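Ribose-5-phosphate isomerase RpiB (Thermotoga maritima, PDB 1O1X) probably catalyses the interconversion of ribose 5-phosphate and ribulose 5-phosphate. Local coordinates at residues A[96-99]-A[103-106]; A[29-34]-A[41-46]; A[60-65]-A[88-93]; A[20-25]-A[119-124]. One frame throughout, in Å; residues are numbered along the deposited sequence. Where two conformers were deposited one is given.

Contact 1: A[96-99]-A[103-106]; sequences ALCL and MARL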
# COMPACT_ATOMS: atom_id res chain seq x y z
N ALA A 96 15.82 4.13 3.23
CA ALA A 96 14.38 4.23 3.45
C ALA A 96 13.60 3.36 2.45
O ALA A 96 13.59 3.63 1.25
CB ALA A 96 13.91 5.68 3.32
N LEU A 97 12.90 2.37 2.99
CA LEU A 97 12.02 1.47 2.23
C LEU A 97 10.71 2.24 1.97
O LEU A 97 9.93 2.52 2.90
CB LEU A 97 11.78 0.21 3.07
CG LEU A 97 10.84 -0.86 2.52
CD1 LEU A 97 11.13 -1.17 1.10
CD2 LEU A 97 10.84 -2.13 3.38
N CYS A 98 10.47 2.60 0.71
CA CYS A 98 9.33 3.41 0.34
C CYS A 98 8.45 2.68 -0.65
O CYS A 98 8.93 2.23 -1.71
CB CYS A 98 9.81 4.72 -0.28
SG CYS A 98 10.83 5.76 0.81
N LEU A 99 7.17 2.55 -0.31
CA LEU A 99 6.22 1.84 -1.17
C LEU A 99 5.33 2.75 -1.99
O LEU A 99 4.58 2.31 -2.86
CB LEU A 99 5.36 0.90 -0.33
CG LEU A 99 5.84 -0.55 -0.38
CD1 LEU A 99 7.25 -0.65 0.22
CD2 LEU A 99 4.84 -1.47 0.34
N MSE A 103 6.03 8.43 1.01
CA MSE A 103 7.04 7.90 1.88
C MSE A 103 8.44 8.41 1.52
O MSE A 103 9.24 8.73 2.42
CB MSE A 103 6.98 6.37 1.91
CG MSE A 103 5.74 5.86 2.58
SE MSE A 103 5.77 3.88 2.78
CE MSE A 103 7.08 3.71 4.21
N ALA A 104 8.74 8.48 0.22
CA ALA A 104 9.99 9.01 -0.26
C ALA A 104 10.09 10.48 0.08
O ALA A 104 11.18 10.96 0.43
CB ALA A 104 10.16 8.82 -1.78
N ARG A 105 8.99 11.22 -0.06
CA ARG A 105 8.98 12.63 0.31
C ARG A 105 9.41 12.79 1.79
O ARG A 105 10.29 13.56 2.10
CB ARG A 105 7.61 13.26 0.05
CG ARG A 105 7.44 14.69 0.60
CD ARG A 105 6.08 15.26 0.31
NE ARG A 105 4.98 14.53 0.98
CZ ARG A 105 4.60 14.65 2.27
NH1 ARG A 105 5.23 15.47 3.09
NH2 ARG A 105 3.56 13.94 2.73
N LEU A 106 8.77 12.05 2.69
CA LEU A 106 9.09 12.15 4.10
C LEU A 106 10.47 11.58 4.43
O LEU A 106 11.17 12.12 5.26
CB LEU A 106 7.97 11.51 4.95
CG LEU A 106 6.64 12.29 4.99
CD1 LEU A 106 5.57 11.53 5.67
CD2 LEU A 106 6.83 13.63 5.65
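Met103, a selenomethionine in this crystal, reaches from helix 101-109 back over the end of strand 95-97, and its side chain can be followed atom by atom. Its CB lies 3.9 Å from Cys98 CB, an apolar contact at the point where the two backbones come nearest, with 5.3 Å between the CA atoms of Cys98 and Met103. CG is set anti to the carbonyl carbon (chi1 -68°), and the chain runs on extended to selenium. Met103 SE stands 3.6 Å from Leu99 N. A bend at chi3 (74°) then swings the terminal methyl back along the strand, where Met103 CE comes to 3.4 Å from Leu97 O.

Cys98 packs against the helix as well. Its sulfur rests on the helix backbone, with SG 3.5 Å from Ala104 N and 4.1 Å from Ala104 CB. Helix 125-137 covers this region through Ile131, which touches both Cys98 and Ala104, while Leu99 and Met103 each pack on the other's counterpart in the second subunit.

The contact lies within the beta-alpha-beta unit of strand 95-97, helix 101-109 and strand 115-117. Its chemistry is that of sulfur, selenium and methyl groups packed on backbone: Leu97 O and Leu99 N are buried here without a polar partner in the model, consistent with a contact between strand end and helix that rests mainly on packing.

Contact 2: A[29-34]-A[41-46]; sequences KVKNYL and VEDHGT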
# COMPACT_ATOMS: atom_id res chain seq x y z
N LYS A 29 14.91 -1.57 -15.02
CA LYS A 29 13.96 -0.57 -15.45
C LYS A 29 14.22 0.79 -14.81
O LYS A 29 14.19 1.80 -15.47
CB LYS A 29 12.54 -1.04 -15.17
CG LYS A 29 12.14 -2.20 -16.07
CD LYS A 29 10.79 -2.74 -15.70
CE LYS A 29 10.31 -3.72 -16.78
NZ LYS A 29 9.17 -4.52 -16.25
N VAL A 30 14.54 0.80 -13.54
CA VAL A 30 14.85 2.04 -12.81
C VAL A 30 16.14 2.67 -13.33
O VAL A 30 16.23 3.87 -13.55
CB VAL A 30 14.90 1.79 -11.30
CG1 VAL A 30 15.49 2.97 -10.58
CG2 VAL A 30 13.46 1.53 -10.76
N LYS A 31 17.15 1.85 -13.52
CA LYS A 31 18.39 2.30 -14.13
C LYS A 31 18.17 2.94 -15.47
O LYS A 31 18.64 4.04 -15.70
CB LYS A 31 19.36 1.16 -14.28
CG LYS A 31 20.64 1.54 -14.99
CD LYS A 31 21.63 0.43 -14.97
CE LYS A 31 21.31 -0.64 -15.94
NZ LYS A 31 22.58 -1.41 -16.02
N ASN A 32 17.43 2.27 -16.35
CA ASN A 32 17.17 2.81 -17.68
C ASN A 32 16.33 4.07 -17.67
O ASN A 32 16.52 4.94 -18.47
CB ASN A 32 16.54 1.74 -18.53
CG ASN A 32 17.50 0.60 -18.83
OD1 ASN A 32 18.72 0.74 -18.73
ND2 ASN A 32 16.95 -0.57 -19.18
N TYR A 33 15.43 4.17 -16.72
CA TYR A 33 14.62 5.37 -16.53
C TYR A 33 15.52 6.55 -16.19
O TYR A 33 15.41 7.62 -16.81
CB TYR A 33 13.56 5.15 -15.45
CG TYR A 33 12.75 6.37 -15.09
CD1 TYR A 33 11.81 6.88 -15.97
CD2 TYR A 33 12.91 7.01 -13.85
CE1 TYR A 33 11.04 8.00 -15.64
CE2 TYR A 33 12.15 8.14 -13.51
CZ TYR A 33 11.22 8.62 -14.42
OH TYR A 33 10.46 9.70 -14.14
N LEU A 34 16.44 6.34 -15.26
CA LEU A 34 17.39 7.36 -14.87
C LEU A 34 18.32 7.74 -16.01
O LEU A 34 18.53 8.95 -16.26
CB LEU A 34 18.20 6.90 -13.64
CG LEU A 34 17.32 6.76 -12.40
CD1 LEU A 34 18.09 6.06 -11.31
CD2 LEU A 34 16.80 8.12 -11.90
N VAL A 41 24.41 7.03 -13.57
CA VAL A 41 24.11 5.86 -12.76
C VAL A 41 25.28 4.89 -12.77
O VAL A 41 25.79 4.56 -13.84
CB VAL A 41 22.84 5.11 -13.25
CG1 VAL A 41 22.54 3.94 -12.34
CG2 VAL A 41 21.63 6.02 -13.31
N GLU A 42 25.74 4.48 -11.59
CA GLU A 42 26.69 3.39 -11.45
C GLU A 42 25.95 2.15 -10.99
O GLU A 42 25.36 2.11 -9.91
CB GLU A 42 27.83 3.74 -10.48
CG GLU A 42 28.97 4.43 -11.23
CD GLU A 42 30.12 4.94 -10.33
OE1 GLU A 42 30.15 4.55 -9.12
OE2 GLU A 42 30.97 5.74 -10.88
N ASP A 43 25.97 1.12 -11.83
CA ASP A 43 25.25 -0.12 -11.52
C ASP A 43 26.25 -1.10 -10.93
O ASP A 43 27.10 -1.63 -11.65
CB ASP A 43 24.62 -0.65 -12.80
CG ASP A 43 23.82 -1.95 -12.62
OD1 ASP A 43 23.67 -2.48 -11.49
OD2 ASP A 43 23.33 -2.47 -13.63
N HIS A 44 26.10 -1.36 -9.64
CA HIS A 44 26.92 -2.30 -8.88
C HIS A 44 26.45 -3.76 -8.99
O HIS A 44 27.05 -4.64 -8.38
CB HIS A 44 26.99 -1.88 -7.43
CG HIS A 44 27.67 -0.58 -7.22
ND1 HIS A 44 29.03 -0.47 -6.98
CD2 HIS A 44 27.18 0.69 -7.21
CE1 HIS A 44 29.34 0.80 -6.84
NE2 HIS A 44 28.24 1.53 -6.98
N GLY A 45 25.43 -4.03 -9.80
CA GLY A 45 24.92 -5.37 -9.99
C GLY A 45 23.78 -5.67 -9.03
O GLY A 45 23.35 -4.79 -8.32
N THR A 46 23.29 -6.90 -8.97
CA THR A 46 23.75 -8.01 -9.79
C THR A 46 23.40 -7.85 -11.28
O THR A 46 22.62 -6.96 -11.65
CB THR A 46 23.25 -9.33 -9.17
OG1 THR A 46 23.88 -10.42 -9.83
CG2 THR A 46 21.74 -9.53 -9.36
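Leu34 and Val41 form the tight part of this contact, Leu34 CB lying 3.6 Å from Val41 CG2 with the two side chains crossing at about a right angle. The other methyl of Val41, CG1, is 4.0 Å from Lys31 CG, so the valine is wedged between two residues one helical turn apart. Whereas Leu34 is buried, the contact turns polar and more solvent-facing at Lys31 and Asp43. A bend at chi3 (77°) turns the Lys31 chain across the aspartate, and NZ makes a salt bridge of 2.7 Å to Asp43 OD2, met on the anti side and 19° out of the carboxylate plane. Asp43 OD1 accepts from Gly45 N at 2.9 Å, an Asx turn that holds the carboxylate from its other oxygen. Were Asp43 replaced by an alanine, the Lys31 ammonium would probably lose its close mate and the Gly45 amide its side-chain acceptor. Lys27 is a second cationic partner of OD2. Helix 24-36 runs nearly antiparallel to strand 40-43, at 155° and 9.5 Å between the segment axes, as the helix of the beta-alpha-beta crossover that links strand 14-18 to strand 40-43; Val41 also touches Ile17, and Leu34 packs on Val132 and Leu136 of helix 125-137.

Contact 3: A[60-65]-A[88-93]; sequences KVVQSI and NRYRGI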
# COMPACT_ATOMS: atom_id res chain seq x y z
N LYS A 60 28.14 -2.57 -1.44
CA LYS A 60 28.73 -1.85 -2.57
C LYS A 60 28.15 -0.42 -2.71
O LYS A 60 28.87 0.54 -2.97
CB LYS A 60 28.53 -2.61 -3.88
CG LYS A 60 29.11 -4.03 -3.91
CD LYS A 60 28.77 -4.77 -5.18
CE LYS A 60 29.38 -6.21 -5.23
NZ LYS A 60 30.84 -6.17 -4.89
N VAL A 61 26.85 -0.29 -2.57
CA VAL A 61 26.18 1.03 -2.63
C VAL A 61 26.55 1.87 -1.39
O VAL A 61 26.86 3.06 -1.50
CB VAL A 61 24.66 0.91 -2.81
CG1 VAL A 61 23.95 2.26 -2.61
CG2 VAL A 61 24.31 0.37 -4.19
N VAL A 62 26.54 1.24 -0.23
CA VAL A 62 26.96 1.87 1.00
C VAL A 62 28.35 2.45 0.88
O VAL A 62 28.58 3.61 1.27
CB VAL A 62 26.88 0.92 2.18
CG1 VAL A 62 27.67 1.43 3.36
CG2 VAL A 62 25.37 0.67 2.54
N GLN A 63 29.28 1.67 0.37
CA GLN A 63 30.65 2.14 0.27
C GLN A 63 30.71 3.39 -0.64
O GLN A 63 31.43 4.34 -0.39
CB GLN A 63 31.52 1.01 -0.26
CG GLN A 63 32.87 1.41 -0.84
CD GLN A 63 33.79 1.95 0.20
OE1 GLN A 63 33.67 1.60 1.39
NE2 GLN A 63 34.71 2.82 -0.23
N SER A 64 29.94 3.36 -1.70
CA SER A 64 29.91 4.45 -2.64
C SER A 64 29.34 5.75 -2.01
O SER A 64 29.87 6.85 -2.22
CB SER A 64 29.16 4.00 -3.89
OG SER A 64 29.22 5.02 -4.84
N ILE A 65 28.31 5.62 -1.17
CA ILE A 65 27.74 6.76 -0.46
C ILE A 65 28.71 7.28 0.61
O ILE A 65 28.97 8.49 0.69
CB ILE A 65 26.39 6.39 0.17
CG1 ILE A 65 25.31 6.10 -0.88
CG2 ILE A 65 25.93 7.46 1.14
CD1 ILE A 65 25.10 7.20 -1.92
N ASN A 88 21.31 -0.23 6.70
CA ASN A 88 21.24 0.60 7.89
C ASN A 88 22.14 0.14 9.05
O ASN A 88 22.17 0.72 10.12
CB ASN A 88 19.78 0.73 8.30
CG ASN A 88 19.03 1.72 7.41
OD1 ASN A 88 19.54 2.83 7.12
ND2 ASN A 88 17.83 1.34 6.99
N ARG A 89 22.93 -0.91 8.80
CA ARG A 89 24.01 -1.32 9.71
C ARG A 89 25.12 -0.28 9.81
O ARG A 89 25.88 -0.29 10.77
CB ARG A 89 24.60 -2.65 9.25
CG ARG A 89 23.76 -3.85 9.62
CD ARG A 89 23.79 -4.14 11.11
NE ARG A 89 23.22 -5.45 11.39
CZ ARG A 89 21.91 -5.70 11.53
NH1 ARG A 89 20.99 -4.74 11.43
NH2 ARG A 89 21.51 -6.94 11.77
N TYR A 90 25.20 0.61 8.82
CA TYR A 90 26.33 1.52 8.70
C TYR A 90 26.00 2.92 9.17
O TYR A 90 25.04 3.54 8.69
CB TYR A 90 26.80 1.54 7.25
CG TYR A 90 27.28 0.18 6.83
CD1 TYR A 90 28.59 -0.22 7.09
CD2 TYR A 90 26.42 -0.72 6.21
CE1 TYR A 90 29.00 -1.48 6.77
CE2 TYR A 90 26.84 -1.97 5.86
CZ TYR A 90 28.12 -2.34 6.15
OH TYR A 90 28.55 -3.56 5.78
N ARG A 91 26.80 3.43 10.09
CA ARG A 91 26.64 4.82 10.50
C ARG A 91 26.81 5.76 9.29
O ARG A 91 27.63 5.54 8.39
CB ARG A 91 27.62 5.17 11.64
CG ARG A 91 27.25 4.50 13.01
CD ARG A 91 28.29 4.74 14.13
NE ARG A 91 28.35 6.13 14.58
CZ ARG A 91 29.22 7.05 14.14
NH1 ARG A 91 30.14 6.76 13.22
NH2 ARG A 91 29.17 8.28 14.63
N GLY A 92 25.95 6.76 9.22
CA GLY A 92 25.93 7.67 8.10
C GLY A 92 24.98 7.29 7.01
O GLY A 92 24.79 8.09 6.09
N ILE A 93 24.43 6.08 7.04
CA ILE A 93 23.50 5.62 6.03
C ILE A 93 22.10 5.70 6.56
O ILE A 93 21.82 5.24 7.67
CB ILE A 93 23.82 4.14 5.60
CG1 ILE A 93 25.23 4.06 5.00
CG2 ILE A 93 22.72 3.58 4.66
CD1 ILE A 93 25.45 4.86 3.69
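A type II beta turn, Tyr90 to Ile93, lies in the loop between helix 81-87 and strand 95-97 of the parallel alpha/beta sheet fold and packs against helix 54-66. The turn is closed by the bond from Ile93 N to Tyr90 O, 3.1 Å long, and Gly92 takes its third position with a positive phi of 93°, where a CB would jam against the preceding carbonyl oxygen. Tyr90 and Ile93, the two ends of the turn, both direct their CB atoms toward the helix.

Val62 meets them both. Its CG1, placed anti to the backbone N (chi1 164°), comes over one face of the Tyr90 ring as a CH-pi contact, 4.0 Å from the centroid and 25° off the ring normal. The methyl is displaced toward the rim, and its closest ring atom is Tyr90 CG at 3.7 Å. That same CG1 lies 3.9 Å from Ile93 CG1. Trimming Val62 to an alanine is likely to leave a gap at that face of the ring and to take away the methyl that Ile93 CG1 packs on.

Outside the two segments, Tyr90 OH bonds to Val155 of the second subunit, while Ile93 packs inward on Ile115 of strand 115-117. One helical turn beyond Val62, Ile65 completes the apolar patch: its CG2 branch meets the terminal methyl of Ile93, with Ile65 CG2 and Ile93 CD1 3.7 Å apart.

Contact 4: A[20-25]-A[119-124]; sequences DHAAFE and PGRLIG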
# COMPACT_ATOMS: atom_id res chain seq x y z
N ASP A 20 19.54 -7.61 -5.66
CA ASP A 20 19.75 -9.03 -5.79
C ASP A 20 19.03 -9.53 -7.04
O ASP A 20 18.55 -8.74 -7.86
CB ASP A 20 19.39 -9.77 -4.48
CG ASP A 20 17.90 -9.83 -4.20
OD1 ASP A 20 17.11 -9.19 -4.97
OD2 ASP A 20 17.45 -10.55 -3.25
N HIS A 21 19.03 -10.84 -7.25
CA HIS A 21 18.39 -11.43 -8.40
C HIS A 21 16.86 -11.24 -8.44
O HIS A 21 16.30 -11.16 -9.53
CB HIS A 21 18.72 -12.93 -8.44
CG HIS A 21 18.34 -13.67 -7.20
ND1 HIS A 21 18.93 -13.44 -5.97
CD2 HIS A 21 17.40 -14.63 -6.99
CE1 HIS A 21 18.36 -14.20 -5.06
NE2 HIS A 21 17.45 -14.95 -5.65
N ALA A 22 16.21 -11.26 -7.28
CA ALA A 22 14.74 -11.14 -7.20
C ALA A 22 14.24 -9.75 -7.70
O ALA A 22 13.16 -9.67 -8.27
CB ALA A 22 14.26 -11.32 -5.79
N ALA A 23 15.03 -8.71 -7.53
CA ALA A 23 14.63 -7.39 -7.97
C ALA A 23 15.43 -6.91 -9.18
O ALA A 23 15.37 -5.74 -9.48
CB ALA A 23 14.74 -6.39 -6.84
N PHE A 24 16.13 -7.83 -9.87
CA PHE A 24 16.93 -7.48 -11.04
C PHE A 24 16.11 -6.76 -12.11
O PHE A 24 16.55 -5.79 -12.70
CB PHE A 24 17.59 -8.74 -11.67
CG PHE A 24 18.36 -8.46 -12.96
CD1 PHE A 24 19.59 -7.82 -12.93
CD2 PHE A 24 17.86 -8.84 -14.18
CE1 PHE A 24 20.28 -7.55 -14.10
CE2 PHE A 24 18.56 -8.57 -15.34
CZ PHE A 24 19.76 -7.92 -15.29
N GLU A 25 14.91 -7.25 -12.39
CA GLU A 25 14.11 -6.68 -13.46
C GLU A 25 13.73 -5.24 -13.19
O GLU A 25 13.88 -4.37 -14.06
CB GLU A 25 12.87 -7.52 -13.68
CG GLU A 25 11.98 -7.06 -14.83
CD GLU A 25 10.65 -7.82 -14.81
OE1 GLU A 25 10.68 -9.06 -14.96
OE2 GLU A 25 9.59 -7.18 -14.56
N PRO A 119 10.94 -2.34 -3.19
CA PRO A 119 10.57 -3.74 -3.30
C PRO A 119 10.29 -4.23 -4.73
O PRO A 119 9.18 -4.02 -5.29
CB PRO A 119 9.31 -3.81 -2.49
CG PRO A 119 8.69 -2.52 -2.68
CD PRO A 119 9.78 -1.50 -2.89
N GLY A 120 11.25 -4.96 -5.27
CA GLY A 120 11.26 -5.38 -6.67
C GLY A 120 10.18 -6.31 -7.10
O GLY A 120 9.89 -6.38 -8.27
N ARG A 121 9.58 -7.06 -6.19
CA ARG A 121 8.45 -7.93 -6.53
C ARG A 121 7.09 -7.39 -6.13
O ARG A 121 6.09 -8.03 -6.44
CB ARG A 121 8.60 -9.27 -5.82
CG ARG A 121 9.85 -10.00 -6.14
CD ARG A 121 10.05 -10.32 -7.57
NE ARG A 121 10.68 -11.63 -7.67
CZ ARG A 121 11.02 -12.19 -8.79
NH1 ARG A 121 10.79 -11.57 -9.96
NH2 ARG A 121 11.60 -13.40 -8.76
N LEU A 122 7.05 -6.30 -5.39
CA LEU A 122 5.83 -5.81 -4.81
C LEU A 122 5.23 -4.63 -5.59
O LEU A 122 4.02 -4.51 -5.65
CB LEU A 122 6.03 -5.40 -3.36
CG LEU A 122 6.50 -6.46 -2.37
CD1 LEU A 122 6.53 -5.82 -1.00
CD2 LEU A 122 5.68 -7.71 -2.37
N ILE A 123 6.07 -3.74 -6.13
CA ILE A 123 5.57 -2.57 -6.83
C ILE A 123 5.81 -2.63 -8.33
O ILE A 123 6.72 -3.29 -8.83
CB ILE A 123 6.11 -1.21 -6.28
CG1 ILE A 123 7.63 -1.11 -6.44
CG2 ILE A 123 5.64 -0.98 -4.83
CD1 ILE A 123 8.11 0.36 -6.11
N GLY A 124 4.99 -1.87 -9.02
CA GLY A 124 5.08 -1.68 -10.44
C GLY A 124 6.14 -0.66 -10.78
O GLY A 124 6.46 0.23 -10.00
O HOH W 1 12.07 -7.08 -10.17
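Two successive bends, chi2 at -59° and chi3 at -143°, fold the Arg121 side chain across to the turn at Ala22. They bring one face of its guanidinium against Ala22 O, which stands 3.0 Å above the group's plane and offset toward the rim. The nearest approach is 3.2 Å, from Arg121 NE to Ala22 O, but the angle is poor for a hydrogen bond: the carbonyl oxygen sits over the flat of the group instead of lying where its N-H bonds point. This close carbonyl-over-guanidinium approach is probably favourable electrostatically.

Next to it the backbones come close, with Ala23 CA and Gly120 CA 4.1 Å apart. Ala23 CB lies 3.6 Å from Gly120 CA, and a side chain on Gly120 would clash with that methyl, so the geometry calls for glycine. A water bridges the loops, donating to Gly120 O at 3.0 Å and, weakly, to Ala22 O.

Each loop also has internal bonds. Pro119 O accepts from both Leu122 N and Ile123 N, while Asp20 OD1 receives only a weak bond of 3.3 Å from Ala23 N, the N-cap residue of helix 24-36. Arg121 also bonds through its backbone to Gly78.

Asp20, His21 and Arg121 are predicted to bind ribulose 5-phosphate, and His21 packs on Arg148 of the second subunit, another predicted ligand residue. Such neighbouring loops at the C-terminal ends of parallel strands, here 14-18 and 115-117, are the usual site for ligands in alpha/beta folds of this kind.

From the N terminus, strand 14-18 leads into 20-25, the first half of contact 4, whose partner 119-124 comes only after 93 intervening residues; the other three contacts all nest inside that long loop. Contact 2 closes first, joining helix 24-36 to strand 40-43 at one edge of the sheet. Contact 3 follows in series, bringing helix 54-66 to the loop before strand 95-97, and contact 1 then closes a short turn at the opposite edge strand. None of the loops cross. Contact 2 touches contact 3 through His44 and contact 4 through Thr46, while Cys98 O of contact 1 packs on Pro119 of contact 4. Contacts 1, 3 and 4 all reach the second subunit.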